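Side-chain contacts in membrane-anchored mycosin mycp1 (Mycobacterium thermoresistibile, PDB 4HVL), which is a subtilisin-like serine protease, a membrane-anchored mycosin that forms an essential component of the ESX-1 (type VII) secretion system: residues A[242-247]-A[270-275]; A[153-158]-A[181-186]; A[64-69]-A[107-112]. One frame throughout, in Å; residues are numbered along the deposited sequence.

Interaction 1. Residues A[242-247]-A[270-275]; sequences VQTIVS and FSMSGP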
ATOM      1  N   VAL A 242      13.780 -13.863  10.762  1.00 19.08           N
ATOM      2  CA  VAL A 242      12.519 -13.127  10.900  1.00 19.01           C
ATOM      3  C   VAL A 242      11.890 -13.373  12.266  1.00 20.18           C
ATOM      4  O   VAL A 242      11.840 -14.523  12.729  1.00 20.44           O
ATOM      5  CB  VAL A 242      11.516 -13.547   9.811  1.00 18.30           C
ATOM      6  CG1 VAL A 242      10.104 -13.049  10.135  1.00 18.09           C
ATOM      7  CG2 VAL A 242      11.993 -13.066   8.456  1.00 18.14           C
ATOM      8  N   GLN A 243      11.411 -12.298  12.893  1.00 20.85           N
ATOM      9  CA  GLN A 243      10.590 -12.382  14.113  1.00 22.32           C
ATOM     10  C   GLN A 243       9.149 -11.892  13.901  1.00 21.14           C
ATOM     11  O   GLN A 243       8.229 -12.353  14.590  1.00 21.24           O
ATOM     12  CB  GLN A 243      11.222 -11.541  15.220  1.00 24.30           C
ATOM     13  CG  GLN A 243      12.679 -11.886  15.475  1.00 27.25           C
ATOM     14  CD  GLN A 243      13.364 -10.905  16.411  1.00 30.89           C
ATOM     15  OE1 GLN A 243      12.898  -9.764  16.611  1.00 32.97           O
ATOM     16  NE2 GLN A 243      14.485 -11.335  16.984  1.00 33.22           N
ATOM     17  N   THR A 244       8.975 -10.929  12.993  1.00 19.85           N
ATOM     18  CA  THR A 244       7.687 -10.302  12.736  1.00 19.45           C
ATOM     19  C   THR A 244       7.218 -10.580  11.299  1.00 18.64           C
ATOM     20  O   THR A 244       7.877 -10.205  10.339  1.00 18.03           O
ATOM     21  CB  THR A 244       7.769  -8.785  12.989  1.00 19.58           C
ATOM     22  OG1 THR A 244       8.179  -8.557  14.336  1.00 20.24           O
ATOM     23  CG2 THR A 244       6.425  -8.097  12.774  1.00 19.35           C
ATOM     24  N   ILE A 245       6.104 -11.291  11.173  1.00 18.78           N
ATOM     25  CA  ILE A 245       5.433 -11.473   9.899  1.00 18.55           C
ATOM     26  C   ILE A 245       4.654 -10.187   9.602  1.00 17.61           C
ATOM     27  O   ILE A 245       3.978  -9.653  10.493  1.00 18.05           O
ATOM     28  CB  ILE A 245       4.457 -12.675   9.953  1.00 19.95           C
ATOM     29  CG1 ILE A 245       5.216 -13.977  10.263  1.00 21.12           C
ATOM     30  CG2 ILE A 245       3.624 -12.794   8.675  1.00 19.51           C
ATOM     31  CD1 ILE A 245       6.378 -14.252   9.322  1.00 21.69           C
ATOM     32  N   VAL A 246       4.795  -9.672   8.384  1.00 16.32           N
ATOM     33  CA  VAL A 246       3.952  -8.589   7.860  1.00 15.83           C
ATOM     34  C   VAL A 246       3.121  -9.158   6.710  1.00 15.32           C
ATOM     35  O   VAL A 246       3.674  -9.733   5.748  1.00 14.66           O
ATOM     36  CB  VAL A 246       4.800  -7.397   7.352  1.00 15.85           C
ATOM     37  CG1 VAL A 246       3.901  -6.242   6.930  1.00 16.01           C
ATOM     38  CG2 VAL A 246       5.778  -6.932   8.435  1.00 16.06           C
ATOM     39  N   SER A 247       1.804  -9.022   6.807  1.00 14.84           N
ATOM     40  CA  SER A 247       0.890  -9.578   5.794  1.00 15.23           C
ATOM     41  C   SER A 247      -0.000  -8.474   5.223  1.00 15.17           C
ATOM     42  O   SER A 247      -0.504  -7.653   5.972  1.00 15.41           O
ATOM     43  CB  SER A 247      -0.010 -10.664   6.396  1.00 15.75           C
ATOM     44  OG  SER A 247      -0.806 -11.307   5.399  1.00 16.31           O
ATOM     45  N   PHE A 270      11.521   3.842   9.766  1.00 21.97           N
ATOM     46  CA  PHE A 270      10.305   3.167  10.175  1.00 20.99           C
ATOM     47  C   PHE A 270       9.906   2.031   9.215  1.00 19.98           C
ATOM     48  O   PHE A 270       8.934   1.324   9.467  1.00 19.97           O
ATOM     49  CB  PHE A 270       9.170   4.182  10.284  1.00 20.66           C
ATOM     50  CG  PHE A 270       8.976   4.997   9.049  1.00 20.16           C
ATOM     51  CD1 PHE A 270       8.316   4.463   7.942  1.00 19.51           C
ATOM     52  CD2 PHE A 270       9.462   6.304   8.980  1.00 20.94           C
ATOM     53  CE1 PHE A 270       8.128   5.225   6.797  1.00 19.40           C
ATOM     54  CE2 PHE A 270       9.287   7.061   7.834  1.00 20.56           C
ATOM     55  CZ  PHE A 270       8.627   6.518   6.741  1.00 19.63           C
ATOM     56  N   SER A 271      10.631   1.852   8.118  1.00 19.46           N
ATOM     57  CA  SER A 271      10.201   0.894   7.090  1.00 18.45           C
ATOM     58  C   SER A 271      10.505  -0.523   7.581  1.00 17.94           C
ATOM     59  O   SER A 271      11.630  -0.822   7.954  1.00 18.28           O
ATOM     60  CB  SER A 271      10.909   1.171   5.764  1.00 18.57           C
ATOM     61  OG  SER A 271      10.289   0.507   4.680  1.00 18.05           O
ATOM     62  N   MET A 272       9.489  -1.374   7.604  1.00 17.29           N
ATOM     63  CA  MET A 272       9.628  -2.761   8.057  1.00 17.30           C
ATOM     64  C   MET A 272      10.397  -3.594   7.031  1.00 17.48           C
ATOM     65  O   MET A 272       9.968  -3.749   5.883  1.00 16.76           O
ATOM     66  CB  MET A 272       8.241  -3.392   8.289  1.00 16.86           C
ATOM     67  CG  MET A 272       7.628  -3.069   9.648  1.00 17.75           C
ATOM     68  SD  MET A 272       8.497  -3.817  11.062  1.00 19.23           S
ATOM     69  CE  MET A 272       8.340  -5.538  10.625  1.00 19.01           C
ATOM     70  N   SER A 273      11.531  -4.141   7.459  1.00 18.46           N
ATOM     71  CA  SER A 273      12.366  -4.947   6.592  1.00 18.21           C
ATOM     72  C   SER A 273      11.914  -6.387   6.641  1.00 17.91           C
ATOM     73  O   SER A 273      11.385  -6.859   7.665  1.00 17.75           O
ATOM     74  CB  SER A 273      13.849  -4.886   7.042  1.00 19.08           C
ATOM     75  OG  SER A 273      14.054  -5.632   8.238  1.00 19.12           O
ATOM     76  N   GLY A 274      12.179  -7.104   5.556  1.00 17.63           N
ATOM     77  CA  GLY A 274      12.061  -8.545   5.569  1.00 17.88           C
ATOM     78  C   GLY A 274      12.489  -9.226   4.281  1.00 17.92           C
ATOM     79  O   GLY A 274      12.755  -8.550   3.269  1.00 17.45           O
ATOM     80  N   PRO A 275      12.504 -10.573   4.294  1.00 17.54           N
ATOM     81  CA  PRO A 275      12.912 -11.317   3.105  1.00 17.94           C
ATOM     82  C   PRO A 275      12.003 -11.113   1.884  1.00 17.21           C
ATOM     83  O   PRO A 275      12.382 -11.499   0.783  1.00 17.37           O
ATOM     84  CB  PRO A 275      12.897 -12.781   3.572  1.00 18.40           C
ATOM     85  CG  PRO A 275      11.950 -12.826   4.712  1.00 18.31           C
ATOM     86  CD  PRO A 275      12.005 -11.459   5.367  1.00 18.19           C
TER

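Interaction 2. Residues A[153-158]-A[181-186]; sequences TQTAGS and EAACYK. With ZN (zinc ion), chain B.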
ATOM      1  N   THR A 153      -7.826 -12.424  17.772  1.00 27.76           N
ATOM      2  CA  THR A 153      -7.313 -11.068  17.952  1.00 27.62           C
ATOM      3  C   THR A 153      -7.906 -10.130  16.885  1.00 26.72           C
ATOM      4  O   THR A 153      -8.452 -10.580  15.870  1.00 24.85           O
ATOM      5  CB  THR A 153      -5.782 -11.012  17.793  1.00 27.41           C
ATOM      6  OG1 THR A 153      -5.426 -11.488  16.487  1.00 26.57           O
ATOM      7  CG2 THR A 153      -5.056 -11.866  18.875  1.00 28.49           C
ATOM      8  N   GLN A 154      -7.768  -8.827  17.114  1.00 27.40           N
ATOM      9  CA  GLN A 154      -8.194  -7.845  16.137  1.00 27.76           C
ATOM     10  C   GLN A 154      -7.386  -7.980  14.837  1.00 25.62           C
ATOM     11  O   GLN A 154      -7.941  -7.793  13.755  1.00 24.80           O
ATOM     12  CB  GLN A 154      -8.083  -6.424  16.698  1.00 29.97           C
ATOM     13  CG  GLN A 154      -9.117  -6.109  17.764  1.00 32.82           C
ATOM     14  CD  GLN A 154      -9.034  -4.664  18.266  1.00 35.62           C
ATOM     15  OE1 GLN A 154      -8.722  -3.728  17.506  1.00 37.91           O
ATOM     16  NE2 GLN A 154      -9.321  -4.474  19.545  1.00 36.79           N
ATOM     17  N   THR A 155      -6.093  -8.301  14.947  1.00 24.38           N
ATOM     18  CA  THR A 155      -5.251  -8.544  13.772  1.00 23.14           C
ATOM     19  C   THR A 155      -5.793  -9.700  12.933  1.00 22.54           C
ATOM     20  O   THR A 155      -5.857  -9.601  11.714  1.00 21.01           O
ATOM     21  CB  THR A 155      -3.802  -8.854  14.168  1.00 23.54           C
ATOM     22  OG1 THR A 155      -3.304  -7.778  14.959  1.00 23.73           O
ATOM     23  CG2 THR A 155      -2.912  -9.014  12.948  1.00 23.14           C
ATOM     24  N   ALA A 156      -6.180 -10.795  13.585  1.00 22.89           N
ATOM     25  CA  ALA A 156      -6.714 -11.947  12.861  1.00 22.60           C
ATOM     26  C   ALA A 156      -7.999 -11.583  12.141  1.00 22.16           C
ATOM     27  O   ALA A 156      -8.175 -11.921  10.973  1.00 22.31           O
ATOM     28  CB  ALA A 156      -6.956 -13.100  13.799  1.00 23.17           C
ATOM     29  N   GLY A 157      -8.870 -10.860  12.830  1.00 22.39           N
ATOM     30  CA  GLY A 157     -10.103 -10.363  12.229  1.00 22.23           C
ATOM     31  C   GLY A 157      -9.836  -9.425  11.072  1.00 21.29           C
ATOM     32  O   GLY A 157     -10.479  -9.505  10.025  1.00 20.56           O
ATOM     33  N   SER A 158      -8.885  -8.523  11.261  1.00 21.04           N
ATOM     34  CA  SER A 158      -8.508  -7.584  10.215  1.00 20.22           C
ATOM     35  C   SER A 158      -7.961  -8.331   8.962  1.00 18.99           C
ATOM     36  O   SER A 158      -8.249  -7.970   7.825  1.00 17.32           O
ATOM     37  CB  SER A 158      -7.523  -6.565  10.785  1.00 21.15           C
ATOM     38  OG  SER A 158      -6.885  -5.816   9.780  1.00 22.35           O
ATOM     39  N   GLU A 181      -2.630  -1.872   3.749  1.00 17.06           N
ATOM     40  CA  GLU A 181      -2.649  -2.641   5.013  1.00 18.17           C
ATOM     41  C   GLU A 181      -1.331  -3.392   5.163  1.00 18.21           C
ATOM     42  O   GLU A 181      -0.859  -4.029   4.215  1.00 17.78           O
ATOM     43  CB  GLU A 181      -3.824  -3.639   5.014  1.00 19.10           C
ATOM     44  CG  GLU A 181      -3.887  -4.617   6.180  1.00 20.34           C
ATOM     45  CD  GLU A 181      -4.039  -3.932   7.523  1.00 22.11           C
ATOM     46  OE1 GLU A 181      -4.754  -2.925   7.626  1.00 23.20           O
ATOM     47  OE2 GLU A 181      -3.421  -4.410   8.495  1.00 24.39           O
ATOM     48  N   ALA A 182      -0.730  -3.305   6.344  1.00 18.59           N
ATOM     49  CA  ALA A 182       0.437  -4.115   6.651  1.00 18.78           C
ATOM     50  C   ALA A 182       0.275  -4.603   8.070  1.00 19.47           C
ATOM     51  O   ALA A 182       0.676  -3.929   9.012  1.00 19.39           O
ATOM     52  CB  ALA A 182       1.719  -3.317   6.480  1.00 19.09           C
ATOM     53  N   ALA A 183      -0.315  -5.788   8.210  1.00 19.81           N
ATOM     54  CA  ALA A 183      -0.633  -6.351   9.533  1.00 20.18           C
ATOM     55  C   ALA A 183       0.536  -7.152  10.058  1.00 20.33           C
ATOM     56  O   ALA A 183       1.092  -7.966   9.336  1.00 19.88           O
ATOM     57  CB  ALA A 183      -1.844  -7.245   9.438  1.00 20.36           C
ATOM     58  N   CYS A 184       0.865  -6.956  11.329  1.00 20.69           N
ATOM     59  CA  CYS A 184       2.048  -7.562  11.947  1.00 21.13           C
ATOM     60  C   CYS A 184       1.699  -8.528  13.069  1.00 20.61           C
ATOM     61  O   CYS A 184       0.809  -8.267  13.880  1.00 20.07           O
ATOM     62  CB  CYS A 184       2.956  -6.476  12.537  1.00 22.41           C
ATOM     63  SG  CYS A 184       3.589  -5.308  11.310  1.00 23.71           S
ATOM     64  N   TYR A 185       2.410  -9.641  13.113  1.00 19.90           N
ATOM     65  CA  TYR A 185       2.298 -10.548  14.243  1.00 20.34           C
ATOM     66  C   TYR A 185       3.592 -11.342  14.420  1.00 20.88           C
ATOM     67  O   TYR A 185       4.416 -11.405  13.503  1.00 20.19           O
ATOM     68  CB  TYR A 185       1.080 -11.466  14.087  1.00 19.90           C
ATOM     69  CG  TYR A 185       1.009 -12.316  12.835  1.00 19.24           C
ATOM     70  CD1 TYR A 185       0.435 -11.820  11.660  1.00 18.16           C
ATOM     71  CD2 TYR A 185       1.451 -13.642  12.835  1.00 19.57           C
ATOM     72  CE1 TYR A 185       0.333 -12.592  10.531  1.00 17.57           C
ATOM     73  CE2 TYR A 185       1.335 -14.429  11.697  1.00 19.15           C
ATOM     74  CZ  TYR A 185       0.771 -13.899  10.546  1.00 18.47           C
ATOM     75  OH  TYR A 185       0.673 -14.664   9.384  1.00 18.27           O
ATOM     76  N   LYS A 186       3.761 -11.926  15.598  1.00 22.32           N
ATOM     77  CA  LYS A 186       4.966 -12.683  15.908  1.00 23.77           C
ATOM     78  C   LYS A 186       4.932 -14.045  15.229  1.00 23.63           C
ATOM     79  O   LYS A 186       3.900 -14.719  15.196  1.00 22.76           O
ATOM     80  CB  LYS A 186       5.135 -12.833  17.417  1.00 26.09           C
ATOM     81  CG  LYS A 186       5.110 -11.483  18.124  1.00 27.79           C
ATOM     82  CD  LYS A 186       5.683 -11.510  19.522  1.00 30.62           C
ATOM     83  CE  LYS A 186       4.914 -12.410  20.483  1.00 32.55           C
ATOM     84  NZ  LYS A 186       5.847 -12.958  21.501  1.00 34.19           N
TER
HETATM   85 ZN    ZN B 501      -6.327  -2.110   6.668  0.85 20.28          ZN
HETATM   86  O   HOH W   1      -0.382  -8.810  16.167  1.00 30.33           O

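Interaction 3. Residues A[64-69]-A[107-112]; sequences ITVAVI and SVIAGR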
ATOM      1  N   ILE A  64      -6.893   2.562 -17.227  1.00 18.38           N
ATOM      2  CA  ILE A  64      -6.545   1.643 -16.128  1.00 17.64           C
ATOM      3  C   ILE A  64      -7.335   2.044 -14.899  1.00 17.78           C
ATOM      4  O   ILE A  64      -7.576   3.241 -14.682  1.00 17.77           O
ATOM      5  CB  ILE A  64      -5.036   1.696 -15.820  1.00 17.58           C
ATOM      6  CG1 ILE A  64      -4.207   1.455 -17.097  1.00 17.90           C
ATOM      7  CG2 ILE A  64      -4.625   0.718 -14.705  1.00 17.39           C
ATOM      8  CD1 ILE A  64      -4.432   0.110 -17.774  1.00 18.28           C
ATOM      9  N   THR A  65      -7.748   1.044 -14.118  1.00 17.34           N
ATOM     10  CA  THR A  65      -8.489   1.232 -12.868  1.00 17.20           C
ATOM     11  C   THR A  65      -7.634   0.665 -11.719  1.00 16.84           C
ATOM     12  O   THR A  65      -7.227  -0.492 -11.763  1.00 16.98           O
ATOM     13  CB  THR A  65      -9.854   0.501 -12.931  1.00 17.80           C
ATOM     14  OG1 THR A  65     -10.657   1.072 -13.986  1.00 18.65           O
ATOM     15  CG2 THR A  65     -10.629   0.581 -11.601  1.00 17.39           C
ATOM     16  N   VAL A  66      -7.338   1.503 -10.722  1.00 16.45           N
ATOM     17  CA  VAL A  66      -6.592   1.095  -9.558  1.00 16.34           C
ATOM     18  C   VAL A  66      -7.540   1.030  -8.366  1.00 16.69           C
ATOM     19  O   VAL A  66      -8.240   2.017  -8.063  1.00 16.19           O
ATOM     20  CB  VAL A  66      -5.441   2.077  -9.226  1.00 16.08           C
ATOM     21  CG1 VAL A  66      -4.609   1.532  -8.075  1.00 15.74           C
ATOM     22  CG2 VAL A  66      -4.560   2.341 -10.451  1.00 16.37           C
ATOM     23  N   ALA A  67      -7.559  -0.122  -7.693  1.00 16.74           N
ATOM     24  CA  ALA A  67      -8.272  -0.263  -6.438  1.00 17.35           C
ATOM     25  C   ALA A  67      -7.328   0.053  -5.280  1.00 17.37           C
ATOM     26  O   ALA A  67      -6.165  -0.416  -5.258  1.00 18.05           O
ATOM     27  CB  ALA A  67      -8.826  -1.660  -6.274  1.00 17.97           C
ATOM     28  N   VAL A  68      -7.824   0.847  -4.333  1.00 16.53           N
ATOM     29  CA  VAL A  68      -7.026   1.308  -3.212  1.00 16.20           C
ATOM     30  C   VAL A  68      -7.644   0.802  -1.928  1.00 15.84           C
ATOM     31  O   VAL A  68      -8.749   1.210  -1.573  1.00 15.76           O
ATOM     32  CB  VAL A  68      -6.963   2.843  -3.172  1.00 16.23           C
ATOM     33  CG1 VAL A  68      -6.013   3.305  -2.074  1.00 16.29           C
ATOM     34  CG2 VAL A  68      -6.540   3.393  -4.532  1.00 16.32           C
ATOM     35  N   ILE A  69      -6.958  -0.131  -1.266  1.00 15.51           N
ATOM     36  CA  ILE A  69      -7.427  -0.689   0.002  1.00 15.23           C
ATOM     37  C   ILE A  69      -6.687   0.097   1.079  1.00 14.90           C
ATOM     38  O   ILE A  69      -5.472  -0.004   1.224  1.00 14.45           O
ATOM     39  CB  ILE A  69      -7.142  -2.204   0.091  1.00 15.65           C
ATOM     40  CG1 ILE A  69      -7.711  -2.912  -1.149  1.00 15.96           C
ATOM     41  CG2 ILE A  69      -7.690  -2.773   1.388  1.00 15.75           C
ATOM     42  CD1 ILE A  69      -7.662  -4.417  -1.089  1.00 16.19           C
ATOM     43  N   SER A 107      -4.559  10.136  -3.981  1.00 14.54           N
ATOM     44  CA  SER A 107      -4.056  11.327  -4.685  1.00 14.80           C
ATOM     45  C   SER A 107      -2.652  11.122  -5.244  1.00 14.71           C
ATOM     46  O   SER A 107      -2.337  11.628  -6.328  1.00 14.42           O
ATOM     47  CB  SER A 107      -4.098  12.584  -3.816  1.00 14.93           C
ATOM     48  OG  SER A 107      -3.039  12.623  -2.871  1.00 14.57           O
ATOM     49  N   VAL A 108      -1.823  10.382  -4.519  1.00 14.65           N
ATOM     50  CA  VAL A 108      -0.456  10.088  -4.966  1.00 15.09           C
ATOM     51  C   VAL A 108      -0.470   9.167  -6.206  1.00 15.41           C
ATOM     52  O   VAL A 108       0.272   9.391  -7.170  1.00 16.01           O
ATOM     53  CB  VAL A 108       0.410   9.509  -3.803  1.00 15.06           C
ATOM     54  CG1 VAL A 108       1.703   8.910  -4.315  1.00 15.13           C
ATOM     55  CG2 VAL A 108       0.731  10.586  -2.781  1.00 15.26           C
ATOM     56  N   ILE A 109      -1.352   8.162  -6.190  1.00 15.62           N
ATOM     57  CA  ILE A 109      -1.509   7.212  -7.292  1.00 15.59           C
ATOM     58  C   ILE A 109      -2.051   7.936  -8.554  1.00 16.18           C
ATOM     59  O   ILE A 109      -1.462   7.856  -9.623  1.00 16.44           O
ATOM     60  CB  ILE A 109      -2.494   6.080  -6.901  1.00 15.49           C
ATOM     61  CG1 ILE A 109      -1.951   5.252  -5.714  1.00 15.10           C
ATOM     62  CG2 ILE A 109      -2.792   5.181  -8.100  1.00 15.76           C
ATOM     63  CD1 ILE A 109      -2.945   4.268  -5.127  1.00 15.16           C
ATOM     64  N   ALA A 110      -3.159   8.660  -8.403  1.00 16.66           N
ATOM     65  CA  ALA A 110      -3.935   9.126  -9.554  1.00 16.37           C
ATOM     66  C   ALA A 110      -4.479  10.547  -9.445  1.00 16.35           C
ATOM     67  O   ALA A 110      -5.368  10.924 -10.199  1.00 16.44           O
ATOM     68  CB  ALA A 110      -5.060   8.142  -9.823  1.00 16.37           C
ATOM     69  N   GLY A 111      -3.923  11.354  -8.551  1.00 16.06           N
ATOM     70  CA  GLY A 111      -4.385  12.719  -8.393  1.00 16.06           C
ATOM     71  C   GLY A 111      -4.210  13.530  -9.664  1.00 16.51           C
ATOM     72  O   GLY A 111      -3.173  13.456 -10.315  1.00 16.80           O
ATOM     73  N   ARG A 112      -5.228  14.295 -10.020  1.00 16.84           N
ATOM     74  CA  ARG A 112      -5.157  15.170 -11.183  1.00 17.45           C
ATOM     75  C   ARG A 112      -4.354  16.447 -10.927  1.00 17.73           C
ATOM     76  O   ARG A 112      -4.220  16.899  -9.792  1.00 17.42           O
ATOM     77  CB  ARG A 112      -6.572  15.534 -11.650  1.00 17.52           C
ATOM     78  CG  ARG A 112      -7.190  14.502 -12.574  1.00 17.39           C
ATOM     79  CD  ARG A 112      -7.416  13.183 -11.878  1.00 17.41           C
ATOM     80  NE  ARG A 112      -8.299  12.344 -12.668  1.00 17.71           N
ATOM     81  CZ  ARG A 112      -8.351  11.022 -12.619  1.00 18.11           C
ATOM     82  NH1 ARG A 112      -7.594  10.325 -11.771  1.00 17.03           N
ATOM     83  NH2 ARG A 112      -9.216  10.393 -13.411  1.00 18.75           N
TER

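Interaction 1. Residues A[242-247]-A[270-275]
The backbones come nearest at Val242 and Gly274, 7.0 Å apart from CA to CA, and at Val246 and Met272, 8.1 Å apart, about one side-chain layer, with no hydrogen bond between them and only side chains in touch. In this subtilisin fold, 244-247 is one strand of a two-stranded antiparallel sheet beside the central parallel one, and 270-275 belongs to the connection between core strands 256-261 and 277-282. Met272 dominates the contact. Its chain bends at both chi2 (-68°) and chi3 (-60°), which curls the terminal CE back to the strand, where it meets two side chains: CG2 of Val246 lies 3.6 Å from CE of Met272, and CG2 of Thr244 lies 3.9 Å from the same methyl. The Thr244 side chain crosses that of Met272 at about a right angle and offers its methyl branch, while its OG1 is hydrogen-bonded to Thr223 O. Asn225 joins the two segments indirectly, its OD1 accepting from Gln243 N and Thr244 N and its ND2 bonded to Ser273 O. At the other end, Val242 presents the branch beside its backbone N to the Pro275 ring: CG2 of Val242 is only 3.5 Å from Pro275 CD, tighter than usual van der Waals contact.

Interaction 2. Residues A[153-158]-A[181-186]
The first turn of helix 154-171 lies over strand 183-186, the backbones being nearest at Thr155 and Ala183, whose CA atoms are 6.6 Å apart. No direct hydrogen bond links them, and the contact consists of a methyl pair, a water and a carboxylate beside a hydroxyl. Thr155 has the largest share. Its CG2 stands anti to the backbone N, on the strand side, and touches Ala183 CB at 4.1 Å and the carbonyl of Cys184 from 3.9 Å, measured from Thr155 CG2 to Cys184 O. The other branch of Thr155 is tied to the same carbonyl indirectly: a water donates to Cys184 O at 2.6 Å and makes a weak bond with Thr155 OG1. Thr153 is the N-cap of the helix, its OG1 accepting from Ala156 N at an N-H...O angle of 158°. In the subtilase domain this helix follows core strand 127-132 and leads to core strand 176-179, a right-handed beta-alpha-beta crossover, whereas 183-186 pairs antiparallel with 244-247 and carries Cys184, disulfide-bonded to Cys222. Just before the strand, Glu181 turns its carboxylate to a zinc ion. With CG anti to the backbone N (chi1 173°) and a bend at chi2 (62°), OE1 of Glu181 binds the metal at 2.0 Å, and His133 and Thr134 are also ligands. Ser158 lies alongside without a hydrogen bond to the carboxylate: Ser158 OG is 4.0 Å from Glu181 OE2. The backbone O of Ser158 is hydrogen-bonded to His133 NE2, on the same imidazole whose ND1 binds the zinc, which probably helps to fix the orientation of the imidazole.

Interaction 3. Residues A[64-69]-A[107-112]
Ile109 of helix 102-110 is the residue most buried by this contact, and it spans two valines, Val66 and Val68, on the same face of strand 65-70. This strand lies inside the seven-stranded parallel sheet of the subtilisin fold, and the helix packs on the sheet face to which both valines point; the closest CA atoms, those of Val66 and Ile109, are 8.3 Å apart. The strand ends in Asp70 and the helix begins just after His101, two residues of the predicted charge relay system. Ile109 also touches Ala316 of helix 311-328 and Asn178 of strand 176-179. Each valine meets a different branch of the isoleucine. Val66 straddles the CG2 methyl of Ile109, which is 4.1 Å from Val66 CG1 and equally 4.1 Å from Val66 CG2. That methyl is anti to the backbone N of Ile109, whereas the longer CG1 branch lies beside the backbone N, anti to the carbonyl carbon (chi1 -63°), and with chi2 extended at 171° it carries CD1 on to the second valine. There Val68 CG2 and Ile109 CD1 meet tip to tip at 3.7 Å.

How the interactions relate
From the N terminus, interaction 3 closes first, with 37 residues between 64-69 and 107-112. Interaction 2 follows, joining helix 154-171 to strand 183-186, and interaction 1 comes last, between 242-247 and 270-275. The three loops are in series; none nests within or crosses another. Interactions 1 and 2 meet directly, because strands 183-186 and 244-247 are paired: Ser247 N lies 2.8 Å from Ala183 O, and Thr244 packs on Cys184. Helix 154-171 and the 270-275 loop are thus connected through the two-stranded sheet. Interaction 3, its centre about 25 Å from the centre of each of the others, lies across the chain's centre and joins a core strand to a helix.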